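Local coordinates for protein phosphoserine aminotransferase SerC (Cytophaga hutchinsonii ATCC 33406, PDB 3FFR) that probably catalyses the pyridoxal-phosphate-dependent transfer of an amino group from glutamate to 3-phosphohydroxypyruvate, yielding phosphoserine for serine biosynthesis, at residues A[203-206]-A[207-210]; A[155-158]-A[159-162]; A[44-47]-A[48-52]; A[94-97]-A[98-102]. All blocks are in the same frame, centred on the assembly; numbering follows the deposited sequence.

Interaction 1: residues A[203-206]-A[207-210]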
loop_
_atom_site.group_PDB
_atom_site.type_symbol
_atom_site.label_atom_id
_atom_site.label_comp_id
_atom_site.label_asym_id
_atom_site.label_seq_id
_atom_site.Cartn_x
_atom_site.Cartn_y
_atom_site.Cartn_z
ATOM N N ILE A 203 -8.555 -8.547 10.177
ATOM C CA ILE A 203 -9.772 -9.265 10.527
ATOM C C ILE A 203 -10.133 -8.815 11.941
ATOM O O ILE A 203 -9.310 -8.891 12.864
ATOM C CB ILE A 203 -9.527 -10.785 10.452
ATOM C CG1 ILE A 203 -9.326 -11.200 8.970
ATOM C CG2 ILE A 203 -10.668 -11.560 11.128
ATOM C CD1 ILE A 203 -8.881 -12.625 8.804
ATOM N N LEU A 204 -11.347 -8.305 12.103
ATOM C CA LEU A 204 -11.723 -7.733 13.403
ATOM C C LEU A 204 -13.190 -7.894 13.685
ATOM O O LEU A 204 -14.003 -7.960 12.782
ATOM C CB LEU A 204 -11.357 -6.238 13.447
ATOM C CG LEU A 204 -12.198 -5.199 12.651
ATOM C CD1 LEU A 204 -11.685 -3.787 12.953
ATOM C CD2 LEU A 204 -12.233 -5.447 11.102
ATOM N N ASN A 205 -13.499 -7.941 14.966
ATOM C CA ASN A 205 -14.880 -8.116 15.399
ATOM C C ASN A 205 -15.601 -6.856 15.860
ATOM O O ASN A 205 -15.101 -5.708 15.869
ATOM C CB ASN A 205 -15.012 -9.249 16.445
ATOM C CG ASN A 205 -14.518 -8.842 17.840
ATOM O OD1 ASN A 205 -14.145 -7.700 18.063
ATOM N ND2 ASN A 205 -14.518 -9.791 18.780
ATOM N N ASP A 206 -16.846 -7.118 16.214
ATOM C CA ASP A 206 -17.772 -6.080 16.681
ATOM C C ASP A 206 -17.216 -5.281 17.861
ATOM O O ASP A 206 -17.457 -4.079 17.975
ATOM C CB ASP A 206 -19.143 -6.697 17.085
ATOM C CG ASP A 206 -19.042 -7.775 18.243
ATOM O OD1 ASP A 206 -18.282 -8.788 18.199
ATOM O OD2 ASP A 206 -19.807 -7.620 19.234
ATOM N N ARG A 207 -16.530 -5.974 18.762
ATOM C CA ARG A 207 -15.969 -5.319 19.967
ATOM C C ARG A 207 -14.887 -4.285 19.581
ATOM O O ARG A 207 -14.777 -3.174 20.138
ATOM C CB ARG A 207 -15.417 -6.359 20.956
ATOM C CG ARG A 207 -16.478 -7.345 21.449
ATOM C CD ARG A 207 -15.983 -8.280 22.504
ATOM N NE ARG A 207 -15.589 -7.559 23.703
ATOM C CZ ARG A 207 -14.349 -7.500 24.192
ATOM N NH1 ARG A 207 -13.349 -8.158 23.643
ATOM N NH2 ARG A 207 -14.121 -6.787 25.280
ATOM N N VAL A 208 -14.100 -4.659 18.589
ATOM C CA VAL A 208 -13.046 -3.791 18.105
ATOM C C VAL A 208 -13.667 -2.543 17.448
ATOM O O VAL A 208 -13.283 -1.405 17.735
ATOM C CB VAL A 208 -12.116 -4.529 17.106
ATOM C CG1 VAL A 208 -11.049 -3.571 16.575
ATOM C CG2 VAL A 208 -11.407 -5.736 17.804
ATOM N N ILE A 209 -14.660 -2.787 16.603
ATOM C CA ILE A 209 -15.373 -1.718 15.871
ATOM C C ILE A 209 -15.991 -0.753 16.887
ATOM O O ILE A 209 -15.851 0.462 16.805
ATOM C CB ILE A 209 -16.453 -2.322 14.935
ATOM C CG1 ILE A 209 -15.757 -3.112 13.779
ATOM C CG2 ILE A 209 -17.375 -1.217 14.370
ATOM C CD1 ILE A 209 -16.653 -4.142 13.089
ATOM N N GLU A 210 -16.642 -1.313 17.885
ATOM C CA GLU A 210 -17.328 -0.470 18.879
ATOM C C GLU A 210 -16.363 0.361 19.693
ATOM O O GLU A 210 -16.658 1.507 20.052
ATOM C CB GLU A 210 -18.239 -1.284 19.784
ATOM C CG GLU A 210 -19.480 -1.737 19.024
ATOM C CD GLU A 210 -20.239 -0.578 18.282
ATOM O OE1 GLU A 210 -20.483 0.515 18.886
ATOM O OE2 GLU A 210 -20.627 -0.787 17.093
HETATM O O HOH W 1 -20.042 -3.355 16.281
#

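Interaction 2: residues A[155-158]-A[159-162]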
loop_
_atom_site.group_PDB
_atom_site.type_symbol
_atom_site.label_atom_id
_atom_site.label_comp_id
_atom_site.label_asym_id
_atom_site.label_seq_id
_atom_site.Cartn_x
_atom_site.Cartn_y
_atom_site.Cartn_z
ATOM N N PHE A 155 -5.749 -16.033 27.353
ATOM C CA PHE A 155 -5.751 -14.574 27.648
ATOM C C PHE A 155 -7.103 -13.933 27.890
ATOM O O PHE A 155 -7.214 -12.982 28.660
ATOM C CB PHE A 155 -4.959 -13.800 26.595
ATOM C CG PHE A 155 -3.460 -13.912 26.787
ATOM C CD1 PHE A 155 -2.767 -15.002 26.294
ATOM C CD2 PHE A 155 -2.768 -12.966 27.521
ATOM C CE1 PHE A 155 -1.410 -15.126 26.493
ATOM C CE2 PHE A 155 -1.404 -13.097 27.733
ATOM C CZ PHE A 155 -0.726 -14.180 27.223
ATOM N N ARG A 156 -8.138 -14.495 27.291
ATOM C CA ARG A 156 -9.464 -13.895 27.405
ATOM C C ARG A 156 -9.898 -13.686 28.828
ATOM O O ARG A 156 -10.437 -12.645 29.180
ATOM C CB ARG A 156 -10.573 -14.684 26.718
ATOM C CG ARG A 156 -11.905 -14.146 27.235
ATOM C CD ARG A 156 -11.752 -12.620 27.350
ATOM N NE ARG A 156 -11.678 -12.090 26.010
ATOM C CZ ARG A 156 -11.076 -10.973 25.597
ATOM N NH1 ARG A 156 -10.390 -10.162 26.393
ATOM N NH2 ARG A 156 -11.147 -10.706 24.321
ATOM N N ASP A 157 -9.653 -14.674 29.671
ATOM C CA ASP A 157 -10.113 -14.566 31.057
ATOM C C ASP A 157 -9.231 -13.729 31.957
ATOM O O ASP A 157 -9.633 -13.369 33.054
ATOM C CB ASP A 157 -10.342 -15.946 31.660
ATOM C CG ASP A 157 -11.630 -16.584 31.175
ATOM O OD1 ASP A 157 -12.450 -15.913 30.472
ATOM O OD2 ASP A 157 -11.838 -17.762 31.521
ATOM N N LYS A 158 -8.036 -13.420 31.483
ATOM C CA LYS A 158 -7.091 -12.595 32.257
ATOM C C LYS A 158 -7.494 -11.118 32.301
ATOM O O LYS A 158 -7.130 -10.377 33.209
ATOM C CB LYS A 158 -5.676 -12.728 31.701
ATOM C CG LYS A 158 -5.125 -14.127 31.760
ATOM C CD LYS A 158 -3.681 -14.125 31.248
ATOM C CE LYS A 158 -3.106 -15.529 31.104
ATOM N NZ LYS A 158 -3.023 -16.254 32.395
ATOM N N ASN A 159 -8.213 -10.690 31.272
ATOM C CA ASN A 159 -8.743 -9.324 31.198
ATOM C C ASN A 159 -9.906 -9.376 30.219
ATOM O O ASN A 159 -9.721 -9.259 29.025
ATOM C CB ASN A 159 -7.675 -8.294 30.790
ATOM C CG ASN A 159 -8.184 -6.870 30.815
ATOM O OD1 ASN A 159 -9.360 -6.627 30.551
ATOM N ND2 ASN A 159 -7.284 -5.902 31.076
ATOM N N LYS A 160 -11.104 -9.550 30.759
ATOM C CA LYS A 160 -12.254 -9.842 29.918
ATOM C C LYS A 160 -12.643 -8.723 28.984
ATOM O O LYS A 160 -13.160 -8.975 27.910
ATOM C CB LYS A 160 -13.427 -10.314 30.778
ATOM C CG LYS A 160 -13.017 -11.663 31.441
ATOM C CD LYS A 160 -14.011 -12.208 32.280
ATOM C CE LYS A 160 -13.462 -13.392 33.058
ATOM N NZ LYS A 160 -12.438 -12.950 34.034
ATOM N N ASP A 161 -12.362 -7.495 29.389
ATOM C CA ASP A 161 -12.780 -6.345 28.606
ATOM C C ASP A 161 -11.771 -5.940 27.545
ATOM O O ASP A 161 -12.094 -5.181 26.609
ATOM C CB ASP A 161 -13.111 -5.145 29.486
ATOM C CG ASP A 161 -14.456 -5.272 30.125
ATOM O OD1 ASP A 161 -15.338 -5.907 29.510
ATOM O OD2 ASP A 161 -14.645 -4.741 31.227
ATOM N N ALA A 162 -10.566 -6.443 27.676
ATOM C CA ALA A 162 -9.505 -6.084 26.703
ATOM C C ALA A 162 -9.855 -6.628 25.321
ATOM O O ALA A 162 -10.541 -7.655 25.180
ATOM C CB ALA A 162 -8.156 -6.617 27.135
#

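Interaction 3: residues A[44-47]-A[48-52]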
loop_
_atom_site.group_PDB
_atom_site.type_symbol
_atom_site.label_atom_id
_atom_site.label_comp_id
_atom_site.label_asym_id
_atom_site.label_seq_id
_atom_site.Cartn_x
_atom_site.Cartn_y
_atom_site.Cartn_z
ATOM N N VAL A 44 -14.500 -8.298 -7.477
ATOM C CA VAL A 44 -13.132 -8.751 -7.158
ATOM C C VAL A 44 -12.922 -8.679 -5.644
ATOM O O VAL A 44 -12.469 -9.632 -4.985
ATOM C CB VAL A 44 -12.078 -7.897 -7.924
ATOM C CG1 VAL A 44 -10.612 -8.095 -7.444
ATOM C CG2 VAL A 44 -12.198 -8.170 -9.469
ATOM N N TYR A 45 -13.324 -7.543 -5.112
ATOM C CA TYR A 45 -13.217 -7.294 -3.665
ATOM C C TYR A 45 -13.970 -8.394 -2.931
ATOM O O TYR A 45 -13.430 -9.057 -2.041
ATOM C CB TYR A 45 -13.771 -5.907 -3.310
ATOM C CG TYR A 45 -13.769 -5.596 -1.845
ATOM C CD1 TYR A 45 -14.649 -6.253 -0.962
ATOM C CD2 TYR A 45 -12.901 -4.657 -1.326
ATOM C CE1 TYR A 45 -14.630 -5.974 0.403
ATOM C CE2 TYR A 45 -12.885 -4.345 0.033
ATOM C CZ TYR A 45 -13.731 -5.011 0.894
ATOM O OH TYR A 45 -13.657 -4.716 2.239
ATOM N N LYS A 46 -15.209 -8.628 -3.329
ATOM C CA LYS A 46 -16.082 -9.551 -2.595
ATOM C C LYS A 46 -15.572 -10.957 -2.648
ATOM O O LYS A 46 -15.683 -11.712 -1.682
ATOM C CB LYS A 46 -17.517 -9.484 -3.128
ATOM C CG LYS A 46 -18.520 -10.171 -2.257
ATOM C CD LYS A 46 -19.916 -9.888 -2.778
ATOM C CE LYS A 46 -20.985 -10.370 -1.794
ATOM N NZ LYS A 46 -20.963 -11.832 -1.568
ATOM N N THR A 47 -14.954 -11.300 -3.760
ATOM C CA THR A 47 -14.382 -12.653 -3.897
ATOM C C THR A 47 -13.300 -12.885 -2.843
ATOM O O THR A 47 -13.279 -13.904 -2.153
ATOM C CB THR A 47 -13.789 -12.854 -5.298
ATOM O OG1 THR A 47 -14.851 -12.798 -6.267
ATOM C CG2 THR A 47 -13.056 -14.172 -5.412
ATOM N N ALA A 48 -12.400 -11.912 -2.725
ATOM C CA ALA A 48 -11.292 -12.001 -1.740
ATOM C C ALA A 48 -11.841 -12.003 -0.328
ATOM O O ALA A 48 -11.487 -12.854 0.494
ATOM C CB ALA A 48 -10.284 -10.852 -1.924
ATOM N N SER A 49 -12.746 -11.066 -0.054
ATOM C CA SER A 49 -13.356 -10.969 1.305
ATOM C C SER A 49 -14.131 -12.236 1.691
ATOM O O SER A 49 -13.906 -12.850 2.749
ATOM C CB SER A 49 -14.240 -9.716 1.399
ATOM O OG SER A 49 -14.780 -9.538 2.690
ATOM N N ASP A 50 -15.021 -12.664 0.811
ATOM C CA ASP A 50 -15.791 -13.879 1.074
ATOM C C ASP A 50 -14.901 -15.108 1.218
ATOM O O ASP A 50 -15.148 -15.968 2.064
ATOM C CB ASP A 50 -16.809 -14.163 -0.054
ATOM C CG ASP A 50 -18.043 -13.263 0.001
ATOM O OD1 ASP A 50 -18.201 -12.530 0.998
ATOM O OD2 ASP A 50 -18.867 -13.294 -0.960
ATOM N N ASN A 51 -13.922 -15.242 0.326
ATOM C CA ASN A 51 -13.060 -16.452 0.347
ATOM C C ASN A 51 -12.279 -16.533 1.646
ATOM O O ASN A 51 -12.060 -17.604 2.173
ATOM C CB ASN A 51 -12.093 -16.535 -0.840
ATOM C CG ASN A 51 -12.780 -16.934 -2.144
ATOM O OD1 ASN A 51 -13.994 -17.241 -2.167
ATOM N ND2 ASN A 51 -12.006 -16.917 -3.258
ATOM N N LEU A 52 -11.864 -15.381 2.173
ATOM C CA LEU A 52 -11.148 -15.370 3.452
ATOM C C LEU A 52 -12.098 -15.805 4.570
ATOM O O LEU A 52 -11.706 -16.543 5.480
ATOM C CB LEU A 52 -10.531 -14.008 3.771
ATOM C CG LEU A 52 -9.267 -13.660 2.988
ATOM C CD1 LEU A 52 -8.940 -12.152 3.145
ATOM C CD2 LEU A 52 -8.074 -14.527 3.459
HETATM O O HOH W 2 -14.741 -6.876 3.609
#

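Interaction 4: residues A[94-97]-A[98-102]. With SER (serine), chain B.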
loop_
_atom_site.group_PDB
_atom_site.type_symbol
_atom_site.label_atom_id
_atom_site.label_comp_id
_atom_site.label_asym_id
_atom_site.label_seq_id
_atom_site.Cartn_x
_atom_site.Cartn_y
_atom_site.Cartn_z
ATOM N N PHE A 94 9.783 -8.363 15.807
ATOM C CA PHE A 94 8.470 -7.882 15.321
ATOM C C PHE A 94 7.557 -7.495 16.481
ATOM O O PHE A 94 6.999 -6.392 16.495
ATOM C CB PHE A 94 7.843 -8.888 14.375
ATOM C CG PHE A 94 8.625 -9.005 13.112
ATOM C CD1 PHE A 94 8.458 -8.074 12.110
ATOM C CD2 PHE A 94 9.603 -9.956 12.975
ATOM C CE1 PHE A 94 9.210 -8.152 10.946
ATOM C CE2 PHE A 94 10.383 -10.036 11.842
ATOM C CZ PHE A 94 10.186 -9.148 10.811
ATOM N N SER A 95 7.459 -8.372 17.470
ATOM C CA SER A 95 6.627 -8.088 18.654
ATOM C C SER A 95 7.166 -6.859 19.403
ATOM O O SER A 95 6.399 -6.038 19.913
ATOM C CB SER A 95 6.462 -9.316 19.555
ATOM O OG SER A 95 7.706 -9.878 19.914
ATOM N N LYS A 96 8.485 -6.700 19.391
ATOM C CA LYS A 96 9.116 -5.521 20.019
ATOM C C LYS A 96 8.752 -4.207 19.303
ATOM O O LYS A 96 8.439 -3.184 19.924
ATOM C CB LYS A 96 10.626 -5.667 20.056
ATOM C CG LYS A 96 11.403 -4.459 20.599
ATOM C CD LYS A 96 12.918 -4.817 20.591
ATOM C CE LYS A 96 13.855 -3.690 20.986
ATOM N NZ LYS A 96 14.084 -2.737 19.838
ATOM N N ARG A 97 8.776 -4.251 17.979
ATOM C CA ARG A 97 8.502 -3.040 17.169
ATOM C C ARG A 97 7.059 -2.580 17.397
ATOM O O ARG A 97 6.802 -1.367 17.569
ATOM C CB ARG A 97 8.796 -3.253 15.681
ATOM C CG ARG A 97 8.811 -1.924 14.886
ATOM C CD ARG A 97 10.087 -1.065 15.092
ATOM N NE ARG A 97 9.900 0.271 14.518
ATOM C CZ ARG A 97 9.608 1.349 15.249
ATOM N NH1 ARG A 97 9.615 1.269 16.565
ATOM N NH2 ARG A 97 9.385 2.529 14.660
ATOM N N PHE A 98 6.136 -3.545 17.445
ATOM C CA PHE A 98 4.691 -3.253 17.692
ATOM C C PHE A 98 4.543 -2.598 19.048
ATOM O O PHE A 98 3.897 -1.573 19.203
ATOM C CB PHE A 98 3.885 -4.557 17.523
ATOM C CG PHE A 98 2.403 -4.413 17.609
ATOM C CD1 PHE A 98 1.776 -3.182 17.502
ATOM C CD2 PHE A 98 1.632 -5.568 17.638
ATOM C CE1 PHE A 98 0.388 -3.102 17.541
ATOM C CE2 PHE A 98 0.238 -5.478 17.665
ATOM C CZ PHE A 98 -0.360 -4.266 17.612
ATOM N N TYR A 99 5.213 -3.163 20.041
ATOM C CA TYR A 99 5.208 -2.585 21.379
ATOM C C TYR A 99 5.717 -1.147 21.342
ATOM O O TYR A 99 5.145 -0.254 21.972
ATOM C CB TYR A 99 6.077 -3.464 22.313
ATOM C CG TYR A 99 6.618 -2.775 23.551
ATOM C CD1 TYR A 99 5.801 -2.519 24.632
ATOM C CD2 TYR A 99 7.949 -2.412 23.629
ATOM C CE1 TYR A 99 6.291 -1.903 25.756
ATOM C CE2 TYR A 99 8.446 -1.781 24.732
ATOM C CZ TYR A 99 7.622 -1.542 25.803
ATOM O OH TYR A 99 8.141 -0.916 26.923
ATOM N N GLU A 100 6.794 -0.931 20.590
ATOM C CA GLU A 100 7.394 0.415 20.486
ATOM C C GLU A 100 6.476 1.452 19.835
ATOM O O GLU A 100 6.475 2.633 20.183
ATOM C CB GLU A 100 8.720 0.356 19.712
ATOM C CG GLU A 100 9.825 -0.304 20.516
ATOM C CD GLU A 100 11.076 -0.599 19.713
ATOM O OE1 GLU A 100 11.041 -0.502 18.475
ATOM O OE2 GLU A 100 12.090 -0.987 20.347
ATOM N N PHE A 101 5.667 0.987 18.900
ATOM C CA PHE A 101 4.691 1.893 18.243
ATOM C C PHE A 101 3.772 2.534 19.272
ATOM O O PHE A 101 3.350 3.684 19.122
ATOM C CB PHE A 101 3.807 1.135 17.230
ATOM C CG PHE A 101 4.410 0.966 15.876
ATOM C CD1 PHE A 101 5.791 0.929 15.680
ATOM C CD2 PHE A 101 3.573 0.802 14.768
ATOM C CE1 PHE A 101 6.337 0.760 14.411
ATOM C CE2 PHE A 101 4.104 0.612 13.512
ATOM C CZ PHE A 101 5.479 0.574 13.334
ATOM N N ALA A 102 3.396 1.786 20.301
ATOM C CA ALA A 102 2.457 2.336 21.284
ATOM C C ALA A 102 3.043 3.622 21.900
ATOM O O ALA A 102 2.391 4.665 21.954
ATOM C CB ALA A 102 2.095 1.289 22.390
HETATM N N SER B . 10.731 -5.933 7.302
HETATM C CA SER B . 11.329 -6.998 8.130
HETATM C C SER B . 12.654 -6.490 8.587
HETATM O O SER B . 12.640 -5.854 9.639
HETATM C CB SER B . 11.428 -8.367 7.416
HETATM O OG SER B . 10.132 -8.874 6.983
HETATM O OXT SER B . 13.699 -6.642 7.961
HETATM O O HOH W 3 12.872 -1.973 17.185
#

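Interaction 1: residues A[203-206]-A[207-210]
The carboxamide of Asn205 and the guanidinium of Arg207 stand nearly upright to each other, their planes 83° apart, although the two side chains run side by side and point the same way. Asn205 sits at the N-cap of the helix, and its OD1 caps Val208 N at 3.1 Å. This donor lies almost in line with the side-chain carbonyl, at 163°, and the bond supplies an acceptor to a first-turn amide that has no helical carbonyl behind it. A chi1 of 76°, which puts CG between the backbone N and the carbonyl carbon, folds the amide back over the opening turn, where OD1 also rests 3.4 Å from Val208 CG2. At the other end, ND2 is held by Asp183, which also forms a salt bridge with Arg207, so both ends of the flat group are fixed. With the carboxamide cut back to an alanine, Val208 N would probably lose its capping acceptor and Asp183 one of its donors. The backbone takes over with Ile209 N to Asn205 O at 3.0 Å and Glu210 N to Asp206 O at 2.9 Å. A water donates to both Asp206 O and Glu210 OE2, the latter held chiefly by a salt bridge to Lys213. On the apolar side, Leu204 CD1 meets Val208 CG1 at 3.7 Å, the two side chains crossing at about a right angle. The junction thus turns strand 200-205, which lies between strands 62-67 and 184-188, into helix 206-217; Ile228 of helix 228-235 packs on Leu204, Val208 and Ile209, while Leu163 and Phe165 of strand 163-167 also touch Val208.

Interaction 2: residues A[155-158]-A[159-162]
Two successive bends, at chi2 (39°) and chi3 (70°), curl the Arg156 side chain back across Lys160 until its guanidinium reaches the carbonyls of Asn159 and Ala162. This holds for the conformer described, one of two in the crystal. Arg156 NH1 serves both oxygens, Asn159 O at 2.9 Å and Ala162 O at 2.8 Å. The first acceptor lies in the guanidinium plane, only 7° out of it, and the second is more tilted; NH2 adds a weak bond to Ala162 O. Lys160 O sits over one face of the group without bonding to it. Asn159 O also takes the backbone bond of the turn, from Ala162 N at 3.2 Å, and the two donors approach from opposite faces of its carbonyl plane. Beyond the loop, Asp183 forms salt bridges with Arg156 NH2 and with Arg207 NH1, and the latter also bonds to Ala162 O, so the two arginines share both the carboxylate and the carbonyl. On the outer side, the extended Lys160 chain turns only at its last torsion, bringing NZ to Asp157 O at 3.0 Å; the carboxylate of Asp157 stays farther off, OD1 lying 4.6 Å from NZ. Asn159 OD1 reaches Asp161 N (3.3 Å) and Ala162 N (3.1 Å), both weakly, while its ND2 is fixed by Ala129 O. Bonds from a leading asparagine oxygen to the amides two and three residues ahead resemble an Asx turn, here superposed on a type I beta turn from Asn159 to Ala162 that delivers the chain into strand 163-167, a parallel strand of the large seven-stranded sheet expected in a fold-type I aminotransferase.

Interaction 3: residues A[44-47]-A[48-52]
A salt bridge between Lys46 and Asp50, one helical turn apart, marks the outer side of helix 39-55, whose other sides pack on strand 62-67 and helix 246-262. The evidence is a separation of 2.6 Å from Lys46 NZ to Asp50 OD2, with the ammonium using the syn lone pair of that oxygen. Lys46 leaves the backbone with CG opposite its own N (chi1 -168°) and stays extended until its last bond, where it bends to bring NZ to the carboxylate; on the way CG passes 3.4 Å from Asp50 OD2. Underneath, the backbone ladder is regular, with Ser49 N to Tyr45 O at 2.9 Å and nearly straight at 174°. On another flank, a water bridges Tyr45 OH and Ser49 OG, 2.8 Å from each, while Tyr45 CE1 lies 3.9 Å from Ser49 CB. Phe66 meets the same tyrosine ring edge-to-face. Thr47 and Asn51 point the same way, CG2 of the first 3.6 Å from ND2 of the second, but their polar ends look elsewhere: Thr47 OG1 bonds to Glu43 O, and Asn51 ND2 to Gly253 O of helix 246-262. Replacing Asp50 with an asparagine would probably leave the Lys46 ammonium without its compensating charge and freer to swing away. So short a contact between opposite charges suggests that both groups are ionised, the lysine charge being offset at the surface within a single turn.

Interaction 4: residues A[94-97]-A[98-102]
Glu100 OE1 is gripped twice, by Arg97 NH1 at 3.0 Å and by a water that donates to it at 2.7 Å. The arginine, in the conformer described here (one of two), meets OE1 on its anti side, its guanidinium inclined 60° to the carboxylate. Lys96 NZ takes the other oxygen, Glu100 OE2, at 2.7 Å on the syn side, and also donates to the same water. The result is a three-residue salt-bridge network: Glu100 runs extended beyond CG between two bases, and Glu104, a turn further on, is a second acidic partner for Arg97 NH1. Arg97 arrives by bending at chi2 (76°), which also lays its guanidinium against Phe101. There the ring presents its edge, CE1 standing 3.4 Å above the centre of the guanidinium with the planes 78° apart, so the charge is not spread over the aromatic face. All this lies on helix 93-104, which links strands 85-90 and 108-113 in a beta-alpha-beta unit of the large sheet. The charged residues occupy its outer side, whereas Phe98 turns inward to stack on Trp74 and meet His88 edge-to-face. Phe101 also meets Trp74 edge-to-face and touches Thr224 of the second subunit. At the start of the helix, Ser95 OG is bound by Glu140, and the edge of the Phe94 ring faces the bound serine, CZ lying 3.6 Å from the ligand CA. That serine is also held by Tyr329 and by His36 and Arg37 of the second subunit, in a pocket that includes Lys191, the residue carrying the pyridoxal phosphate.

Along the chain the order is interaction 3, interaction 4, interaction 2, interaction 1, with no overlap. Interactions 1 and 2 are the only pair that touch: their centres are 15 Å apart, and Arg207 bonds to the loop 159-162, tying them together along the margin of the seven-stranded sheet where strand 200-205 ends and strand 163-167 begins. Interaction 4, on helix 93-104 of the same sheet, lies 21 Å from the centres of both. Interaction 3 is far from interactions 2 and 4 (31 and 30 Å between centres) but comes within about 5 Å of interaction 1 at the nearest atoms, without touching. Only interaction 4 holds a residue of the serine pocket, Phe94.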